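Local atomic coordinates of gamma-glutamyl phosphate reductase (Thermotoga maritima, PDB entry 1O20), a protein that probably catalyses the NADPH-dependent reduction of gamma-glutamyl phosphate to glutamate gamma-semialdehyde, the second step of proline biosynthesis from glutamate. Residues 37-42 and 96-101; 46-51 and 177-182; 290-295 and 308-313. All coordinates share one frame; numbering follows the deposited sequence.

Contact 1. Residues 37-42 and 96-101; sequences EKNKAI and TVIGLK
Asn39, whose amide rests against Ile98, shares with residues 96-101 the grip on one ammonium group: Lys149 NZ, from helix 138-149, is held by Asn39 OD1 and by the backbone oxygens of Val97 and Leu100. The setting is helix-on-helix packing, helix 35-51 against the C-terminal turn of helix 84-99, with helix 138-149 touching both. At the other end of the amide, Asn39 ND2 donates to a water at 3.2 Å, and that water donates in turn to Leu100 O. A leucine in place of Asn39 is likely to leave Lys149 with one acceptor fewer and the water without the Asn39 N-H. Next to these polar groups the side chains of Ile42 and Ile98 run antiparallel alongside each other, Ile42 CG2 reaching Ile98 CG1 at 3.6 Å. The two branches of Ile42 divide the work: with CG1 anti to the carbonyl carbon (chi1 -64°), CG2 is left facing Ile98, while the longer CG1-CD1 arm lies crosswise over Val97. Val97 and Ile42 also both touch Ile145 of helix 138-149. Ile42 CD1 ends 4.0 Å from Val97 CG1.

Contact 2. Residues 46-51 and 177-182; sequences AEKLDE and LKETEI
The carboxylate of Glu179 meets Lys48 through a single oxygen, OE2, with the ammonium tilted out of the carboxylate plane and Lys48 CE farther off that plane on the same side. Lys48 NZ lies 3.3 Å from Glu179 OE2, a weak hydrogen bond within a salt bridge, and CE is almost as near to the same oxygen. The other oxygen, OE1, is paired with Lys44, one turn earlier on helix 35-51, which is the stronger polar partner of this side chain. A second carboxylate, that of Glu51, also pairs with Lys48: Lys48 NZ to Glu51 OE1 is 3.4 Å, again weak, with the nitrogen less steeply tilted from that plane. Glu175 adds a long, weak ion pair. The extended Glu179 chain carries its carboxylate out from the turn to the lysine, and a bend at chi2 (-72°) turns the Lys48 chain to bring NZ between the two acids. This position probably eases the repulsion of Glu51 OE1 and Glu179 OE2, 6.2 Å apart. Glu179 sits in a type I turn from Leu177 to Thr180, where Thr180 OG1 donates to Leu177 O at 2.8 Å and accepts from Ile182 N at 3.0 Å, forming an ST turn. Thus a surface salt-bridge network joins helix 35-51 to the turn between helix 163-177 and strand 187-189, the kind of charged network common in proteins of hyperthermophiles such as Thermotoga.

Contact 3. Residues 290-295 and 308-313; sequences ELRKHG and VPDVVP
Arg292 and Asp310 extend toward each other, their guanidinium and carboxylate planes turned 87° to each other. Asp310 OD1 lies in the guanidinium plane, at its edge, and accepts two weak bonds bent to about 150°, from Arg292 NH1 at 3.2 Å and from Arg292 NH2 at 3.2 Å. Asp310 OD2 stands obliquely to the guanidinium, 3.0 Å from Arg292 NH1, and completes the salt bridge. A further edge-on partner serves Arg292 NH2: a water that accepts at 2.9 Å and also takes a weak bond from Val312 N. The arginine reaches the turn because its chain is extended from CG to NE, and Val311 CG1 packs against NH2. Strand 297-300, helix 302-307 and strand 312-313 form a beta-alpha-beta crossover; the contact ties its last turn and strand to the end of the preceding helix 277-293. Strand 312-313 borders the seven-stranded parallel sheet, bonded through Val312 to Val298 and Gly300. Asp310 belongs to the type I turn leading into this strand, closed by Val311 N to Val308 O. Helix 277-293 ends in a Schellman motif with Gly295, at positive phi, as C-prime residue: Val296 N bonds to Leu291 O, and Gly295 N to Arg292 O. Glu290 O, which takes only weak bonds from the backbone N of Lys293 and His294, is also reached by His294 ND1, 3.0 Å away and nearly straight (167°).

How the contacts relate
Contacts 1 and 2 are neighbours, their centres 12 Å apart, and both use helix 35-51, contact 1 nearer its start and contact 2 at its end. Their segments alternate along the chain, and the shared helix packs against both helix 84-99 and the turn after helix 163-177; Glu37 OE2 of contact 1 probably accepts from Glu181 N of contact 2. Both lie on the side of the molecule built round the four-stranded parallel sheet, consistent with the coenzyme-binding domain of aldehyde dehydrogenases. Contact 3 comes later in the sequence, centred 48 Å from contact 1 and 53 Å from contact 2, at the border of the seven-stranded sheet, probably the catalytic domain. Contacts 1 and 2 thus bind sequence-distant parts of one lobe, contact 3 neighbouring elements of the other.

Contact 1. Residues 37-42 and 96-101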
loop_
_atom_site.group_PDB
_atom_site.type_symbol
_atom_site.label_atom_id
_atom_site.label_comp_id
_atom_site.label_asym_id
_atom_site.label_seq_id
_atom_site.Cartn_x
_atom_site.Cartn_y
_atom_site.Cartn_z
ATOM N N GLU A 37 17.919 -3.298 19.742
ATOM C CA GLU A 37 17.803 -1.857 19.961
ATOM C C GLU A 37 16.620 -1.239 19.188
ATOM O O GLU A 37 15.894 -0.418 19.742
ATOM C CB GLU A 37 19.126 -1.134 19.627
ATOM C CG GLU A 37 19.276 0.239 20.273
ATOM C CD GLU A 37 19.359 0.199 21.788
ATOM O OE1 GLU A 37 19.733 -0.854 22.356
ATOM O OE2 GLU A 37 19.007 1.215 22.416
ATOM N N LYS A 38 16.374 -1.680 17.952
ATOM C CA LYS A 38 15.281 -1.144 17.155
ATOM C C LYS A 38 13.924 -1.586 17.762
ATOM O O LYS A 38 13.007 -0.782 17.854
ATOM C CB LYS A 38 15.399 -1.516 15.656
ATOM C CG LYS A 38 16.739 -1.107 14.986
ATOM C CD LYS A 38 16.807 -1.442 13.484
ATOM C CE LYS A 38 16.973 -2.930 13.205
ATOM N NZ LYS A 38 17.116 -3.278 11.794
ATOM N N ASN A 39 13.812 -2.837 18.180
ATOM C CA ASN A 39 12.637 -3.357 18.878
ATOM C C ASN A 39 12.379 -2.622 20.220
ATOM O O ASN A 39 11.226 -2.391 20.599
ATOM C CB ASN A 39 12.779 -4.833 19.193
ATOM C CG ASN A 39 12.567 -5.727 18.001
ATOM O OD1 ASN A 39 12.093 -5.289 16.930
ATOM N ND2 ASN A 39 12.938 -7.019 18.170
ATOM N N LYS A 40 13.436 -2.299 20.934
ATOM C CA LYS A 40 13.345 -1.526 22.185
ATOM C C LYS A 40 12.739 -0.132 21.897
ATOM O O LYS A 40 11.804 0.295 22.591
ATOM C CB LYS A 40 14.716 -1.346 22.819
ATOM C CG LYS A 40 14.699 -0.856 24.261
ATOM C CD LYS A 40 16.093 -0.477 24.734
ATOM C CE LYS A 40 16.020 0.387 26.034
ATOM N NZ LYS A 40 17.353 0.611 26.673
ATOM N N ALA A 41 13.242 0.534 20.856
ATOM C CA ALA A 41 12.695 1.826 20.401
ATOM C C ALA A 41 11.199 1.732 20.058
ATOM O O ALA A 41 10.441 2.597 20.465
ATOM C CB ALA A 41 13.455 2.369 19.237
ATOM N N ILE A 42 10.798 0.682 19.353
ATOM C CA ILE A 42 9.423 0.485 18.914
ATOM C C ILE A 42 8.516 0.153 20.099
ATOM O O ILE A 42 7.370 0.613 20.163
ATOM C CB ILE A 42 9.344 -0.591 17.774
ATOM C CG1 ILE A 42 10.094 -0.083 16.539
ATOM C CG2 ILE A 42 7.900 -0.910 17.423
ATOM C CD1 ILE A 42 10.260 -1.077 15.461
ATOM N N THR A 96 3.023 -5.860 16.518
ATOM C CA THR A 96 3.137 -6.689 15.320
ATOM C C THR A 96 4.530 -6.556 14.695
ATOM O O THR A 96 5.197 -7.564 14.437
ATOM C CB THR A 96 2.038 -6.314 14.300
ATOM O OG1 THR A 96 0.763 -6.633 14.858
ATOM C CG2 THR A 96 2.090 -7.180 13.040
ATOM N N VAL A 97 4.991 -5.316 14.520
ATOM C CA VAL A 97 6.281 -5.037 13.904
ATOM C C VAL A 97 7.433 -5.592 14.756
ATOM O O VAL A 97 8.357 -6.186 14.216
ATOM C CB VAL A 97 6.420 -3.492 13.547
ATOM C CG1 VAL A 97 7.790 -3.139 13.112
ATOM C CG2 VAL A 97 5.413 -3.124 12.419
ATOM N N ILE A 98 7.375 -5.422 16.076
ATOM C CA ILE A 98 8.376 -5.987 16.954
ATOM C C ILE A 98 8.506 -7.499 16.712
ATOM O O ILE A 98 9.590 -8.019 16.699
ATOM C CB ILE A 98 8.051 -5.697 18.424
ATOM C CG1 ILE A 98 8.294 -4.233 18.770
ATOM C CG2 ILE A 98 8.876 -6.542 19.379
ATOM C CD1 ILE A 98 7.516 -3.805 19.966
ATOM N N GLY A 99 7.398 -8.200 16.532
ATOM C CA GLY A 99 7.443 -9.642 16.309
ATOM C C GLY A 99 7.898 -10.105 14.940
ATOM O O GLY A 99 8.220 -11.250 14.805
ATOM N N LEU A 100 7.935 -9.228 13.935
ATOM C CA LEU A 100 8.370 -9.581 12.593
ATOM C C LEU A 100 9.889 -9.799 12.518
ATOM O O LEU A 100 10.638 -9.203 13.267
ATOM C CB LEU A 100 7.963 -8.490 11.582
ATOM C CG LEU A 100 6.453 -8.228 11.440
ATOM C CD1 LEU A 100 6.152 -7.053 10.529
ATOM C CD2 LEU A 100 5.775 -9.520 10.922
ATOM N N LYS A 101 10.338 -10.666 11.609
ATOM C CA LYS A 101 11.782 -10.880 11.416
ATOM C C LYS A 101 12.408 -9.658 10.753
ATOM O O LYS A 101 11.849 -9.067 9.825
ATOM C CB LYS A 101 12.067 -12.158 10.568
HETATM O O HOH W 1 12.717 -9.072 15.724
#

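Contact 2. Residues 46-51 and 177-182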
loop_
_atom_site.group_PDB
_atom_site.type_symbol
_atom_site.label_atom_id
_atom_site.label_comp_id
_atom_site.label_asym_id
_atom_site.label_seq_id
_atom_site.Cartn_x
_atom_site.Cartn_y
_atom_site.Cartn_z
ATOM N N ALA A 46 5.349 2.443 21.518
ATOM C CA ALA A 46 4.074 1.916 22.052
ATOM C C ALA A 46 3.750 2.449 23.462
ATOM O O ALA A 46 2.622 2.895 23.754
ATOM C CB ALA A 46 4.098 0.359 22.048
ATOM N N GLU A 47 4.759 2.463 24.314
ATOM C CA GLU A 47 4.608 2.926 25.678
ATOM C C GLU A 47 4.326 4.443 25.763
ATOM O O GLU A 47 3.454 4.875 26.525
ATOM C CB GLU A 47 5.868 2.591 26.463
ATOM C CG GLU A 47 5.993 1.109 26.803
ATOM C CD GLU A 47 7.338 0.763 27.415
ATOM O OE1 GLU A 47 8.180 1.677 27.622
ATOM O OE2 GLU A 47 7.535 -0.435 27.702
ATOM N N LYS A 48 5.025 5.233 24.960
ATOM C CA LYS A 48 4.839 6.666 25.000
ATOM C C LYS A 48 3.481 7.053 24.392
ATOM O O LYS A 48 2.855 7.969 24.892
ATOM C CB LYS A 48 5.994 7.446 24.336
ATOM C CG LYS A 48 7.323 7.375 25.088
ATOM C CD LYS A 48 7.329 8.198 26.398
ATOM C CE LYS A 48 8.429 7.758 27.379
ATOM N NZ LYS A 48 8.509 8.750 28.546
ATOM N N LEU A 49 3.040 6.354 23.347
ATOM C CA LEU A 49 1.717 6.579 22.801
ATOM C C LEU A 49 0.668 6.317 23.887
ATOM O O LEU A 49 -0.242 7.122 24.091
ATOM C CB LEU A 49 1.444 5.687 21.588
ATOM C CG LEU A 49 2.198 5.904 20.271
ATOM C CD1 LEU A 49 1.858 4.796 19.325
ATOM C CD2 LEU A 49 1.877 7.244 19.645
ATOM N N ASP A 50 0.829 5.213 24.601
ATOM C CA ASP A 50 -0.056 4.856 25.709
ATOM C C ASP A 50 -0.084 5.964 26.770
ATOM O O ASP A 50 -1.139 6.422 27.161
ATOM C CB ASP A 50 0.387 3.524 26.332
ATOM C CG ASP A 50 -0.588 2.997 27.399
ATOM O OD1 ASP A 50 -1.823 3.076 27.213
ATOM O OD2 ASP A 50 -0.193 2.486 28.473
ATOM N N GLU A 51 1.094 6.406 27.181
ATOM C CA GLU A 51 1.246 7.458 28.166
ATOM C C GLU A 51 0.781 8.853 27.728
ATOM O O GLU A 51 0.475 9.662 28.582
ATOM C CB GLU A 51 2.721 7.610 28.523
ATOM C CG GLU A 51 3.299 6.532 29.411
ATOM C CD GLU A 51 4.829 6.591 29.506
ATOM O OE1 GLU A 51 5.447 7.711 29.523
ATOM O OE2 GLU A 51 5.420 5.493 29.556
ATOM N N LEU A 177 12.441 7.487 21.505
ATOM C CA LEU A 177 13.741 7.282 20.861
ATOM C C LEU A 177 14.861 7.771 21.762
ATOM O O LEU A 177 15.940 7.178 21.819
ATOM C CB LEU A 177 13.820 8.039 19.509
ATOM C CG LEU A 177 12.953 7.503 18.361
ATOM C CD1 LEU A 177 13.256 8.224 17.080
ATOM C CD2 LEU A 177 13.162 6.050 18.191
ATOM N N LYS A 178 14.594 8.874 22.441
ATOM C CA LYS A 178 15.537 9.489 23.371
ATOM C C LYS A 178 15.956 8.530 24.511
ATOM O O LYS A 178 16.972 8.743 25.116
ATOM C CB LYS A 178 14.921 10.742 24.012
ATOM C CG LYS A 178 15.460 12.074 23.499
ATOM C CD LYS A 178 15.897 12.997 24.659
ATOM C CE LYS A 178 14.733 13.723 25.335
ATOM N NZ LYS A 178 15.151 15.112 25.824
ATOM N N GLU A 179 15.170 7.506 24.801
ATOM C CA GLU A 179 15.519 6.544 25.839
ATOM C C GLU A 179 16.266 5.347 25.287
ATOM O O GLU A 179 16.441 4.364 25.993
ATOM C CB GLU A 179 14.248 6.078 26.544
ATOM C CG GLU A 179 13.623 7.152 27.445
ATOM C CD GLU A 179 12.279 6.768 28.013
ATOM O OE1 GLU A 179 11.868 5.586 27.871
ATOM O OE2 GLU A 179 11.621 7.659 28.609
ATOM N N THR A 180 16.685 5.423 24.025
ATOM C CA THR A 180 17.491 4.402 23.400
ATOM C C THR A 180 18.739 5.021 22.742
ATOM O O THR A 180 18.967 6.233 22.816
ATOM C CB THR A 180 16.667 3.659 22.303
ATOM O OG1 THR A 180 16.501 4.513 21.157
ATOM C CG2 THR A 180 15.252 3.417 22.761
ATOM N N GLU A 181 19.463 4.175 22.015
ATOM C CA GLU A 181 20.628 4.582 21.245
ATOM C C GLU A 181 20.239 4.992 19.823
ATOM O O GLU A 181 21.081 5.370 19.047
ATOM C CB GLU A 181 21.639 3.435 21.168
ATOM C CG GLU A 181 22.361 3.181 22.488
ATOM C CD GLU A 181 23.234 1.920 22.478
ATOM O OE1 GLU A 181 23.536 1.360 21.367
ATOM O OE2 GLU A 181 23.608 1.480 23.614
ATOM N N ILE A 182 18.970 4.824 19.473
ATOM C CA ILE A 182 18.497 5.235 18.155
ATOM C C ILE A 182 18.269 6.725 18.267
ATOM O O ILE A 182 17.481 7.141 19.116
ATOM C CB ILE A 182 17.155 4.540 17.810
ATOM C CG1 ILE A 182 17.184 3.020 17.979
ATOM C CG2 ILE A 182 16.691 4.934 16.442
ATOM C CD1 ILE A 182 18.082 2.296 17.124
#

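Contact 3. Residues 290-295 and 308-313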
loop_
_atom_site.group_PDB
_atom_site.type_symbol
_atom_site.label_atom_id
_atom_site.label_comp_id
_atom_site.label_asym_id
_atom_site.label_seq_id
_atom_site.Cartn_x
_atom_site.Cartn_y
_atom_site.Cartn_z
ATOM N N GLU A 290 -28.036 -10.131 -7.157
ATOM C CA GLU A 290 -27.287 -10.183 -5.920
ATOM C C GLU A 290 -26.482 -8.911 -5.666
ATOM O O GLU A 290 -26.398 -8.429 -4.530
ATOM C CB GLU A 290 -26.412 -11.426 -5.888
ATOM C CG GLU A 290 -25.716 -11.697 -4.548
ATOM C CD GLU A 290 -26.657 -12.234 -3.471
ATOM O OE1 GLU A 290 -27.826 -12.526 -3.806
ATOM O OE2 GLU A 290 -26.202 -12.346 -2.293
ATOM N N LEU A 291 -25.905 -8.349 -6.711
ATOM C CA LEU A 291 -25.190 -7.071 -6.608
ATOM C C LEU A 291 -26.150 -5.970 -6.120
ATOM O O LEU A 291 -25.842 -5.195 -5.211
ATOM C CB LEU A 291 -24.566 -6.707 -7.960
ATOM C CG LEU A 291 -23.284 -7.490 -8.273
ATOM C CD1 LEU A 291 -22.971 -7.439 -9.727
ATOM C CD2 LEU A 291 -22.123 -6.945 -7.396
ATOM N N ARG A 292 -27.334 -5.953 -6.701
ATOM C CA ARG A 292 -28.377 -4.981 -6.307
ATOM C C ARG A 292 -28.851 -5.168 -4.875
ATOM O O ARG A 292 -29.118 -4.196 -4.214
ATOM C CB ARG A 292 -29.552 -4.998 -7.278
ATOM C CG ARG A 292 -29.174 -4.347 -8.618
ATOM C CD ARG A 292 -30.141 -4.582 -9.735
ATOM N NE ARG A 292 -29.794 -3.830 -10.948
ATOM C CZ ARG A 292 -30.389 -4.011 -12.115
ATOM N NH1 ARG A 292 -31.359 -4.907 -12.206
ATOM N NH2 ARG A 292 -30.043 -3.297 -13.193
ATOM N N LYS A 293 -28.838 -6.395 -4.355
ATOM C CA LYS A 293 -29.230 -6.610 -2.958
ATOM C C LYS A 293 -28.251 -5.904 -2.023
ATOM O O LYS A 293 -28.581 -5.573 -0.887
ATOM C CB LYS A 293 -29.244 -8.106 -2.611
ATOM C CG LYS A 293 -30.427 -8.909 -3.096
ATOM C CD LYS A 293 -30.500 -10.368 -2.488
ATOM C CE LYS A 293 -29.938 -10.504 -1.013
ATOM N NZ LYS A 293 -29.652 -11.944 -0.596
ATOM N N HIS A 294 -27.014 -5.724 -2.489
ATOM C CA HIS A 294 -25.961 -5.081 -1.705
ATOM C C HIS A 294 -25.768 -3.593 -2.041
ATOM O O HIS A 294 -24.751 -2.990 -1.687
ATOM C CB HIS A 294 -24.654 -5.833 -1.900
ATOM C CG HIS A 294 -24.638 -7.164 -1.241
ATOM N ND1 HIS A 294 -25.041 -8.321 -1.882
ATOM C CD2 HIS A 294 -24.314 -7.523 0.028
ATOM C CE1 HIS A 294 -24.944 -9.339 -1.046
ATOM N NE2 HIS A 294 -24.486 -8.883 0.114
ATOM N N GLY A 295 -26.765 -3.019 -2.702
ATOM C CA GLY A 295 -26.766 -1.618 -3.057
ATOM C C GLY A 295 -25.853 -1.240 -4.223
ATOM O O GLY A 295 -25.517 -0.079 -4.353
ATOM N N VAL A 308 -30.140 -8.275 -19.385
ATOM C CA VAL A 308 -30.743 -7.634 -18.211
ATOM C C VAL A 308 -31.049 -6.172 -18.577
ATOM O O VAL A 308 -30.188 -5.290 -18.431
ATOM C CB VAL A 308 -29.841 -7.683 -16.964
ATOM C CG1 VAL A 308 -30.615 -7.221 -15.742
ATOM C CG2 VAL A 308 -29.321 -9.106 -16.701
ATOM N N PRO A 309 -32.256 -5.927 -19.089
ATOM C CA PRO A 309 -32.565 -4.697 -19.847
ATOM C C PRO A 309 -32.583 -3.414 -19.043
ATOM O O PRO A 309 -32.515 -2.313 -19.611
ATOM C CB PRO A 309 -33.940 -4.996 -20.452
ATOM C CG PRO A 309 -34.585 -5.932 -19.433
ATOM C CD PRO A 309 -33.422 -6.813 -18.992
ATOM N N ASP A 310 -32.627 -3.516 -17.729
ATOM C CA ASP A 310 -32.567 -2.296 -16.943
ATOM C C ASP A 310 -31.174 -1.827 -16.497
ATOM O O ASP A 310 -31.090 -0.829 -15.780
ATOM C CB ASP A 310 -33.505 -2.383 -15.730
ATOM C CG ASP A 310 -33.125 -3.471 -14.776
ATOM O OD1 ASP A 310 -32.327 -4.353 -15.159
ATOM O OD2 ASP A 310 -33.574 -3.540 -13.613
ATOM N N VAL A 311 -30.095 -2.530 -16.854
ATOM C CA VAL A 311 -28.780 -2.037 -16.408
ATOM C C VAL A 311 -28.485 -0.688 -17.057
ATOM O O VAL A 311 -28.895 -0.401 -18.190
ATOM C CB VAL A 311 -27.589 -3.009 -16.613
ATOM C CG1 VAL A 311 -27.865 -4.355 -15.950
ATOM C CG2 VAL A 311 -27.257 -3.186 -18.086
ATOM N N VAL A 312 -27.797 0.154 -16.308
ATOM C CA VAL A 312 -27.295 1.410 -16.858
ATOM C C VAL A 312 -26.377 1.147 -18.054
ATOM O O VAL A 312 -25.460 0.351 -17.939
ATOM C CB VAL A 312 -26.513 2.215 -15.804
ATOM C CG1 VAL A 312 -25.900 3.476 -16.448
ATOM C CG2 VAL A 312 -27.424 2.595 -14.667
ATOM N N PRO A 313 -26.607 1.799 -19.199
ATOM C CA PRO A 313 -25.689 1.613 -20.333
ATOM C C PRO A 313 -24.249 2.094 -20.012
ATOM O O PRO A 313 -24.015 3.230 -19.590
ATOM C CB PRO A 313 -26.354 2.401 -21.478
ATOM C CG PRO A 313 -27.784 2.582 -21.036
ATOM C CD PRO A 313 -27.719 2.698 -19.537
HETATM O O HOH W 2 -28.513 -0.891 -13.102
#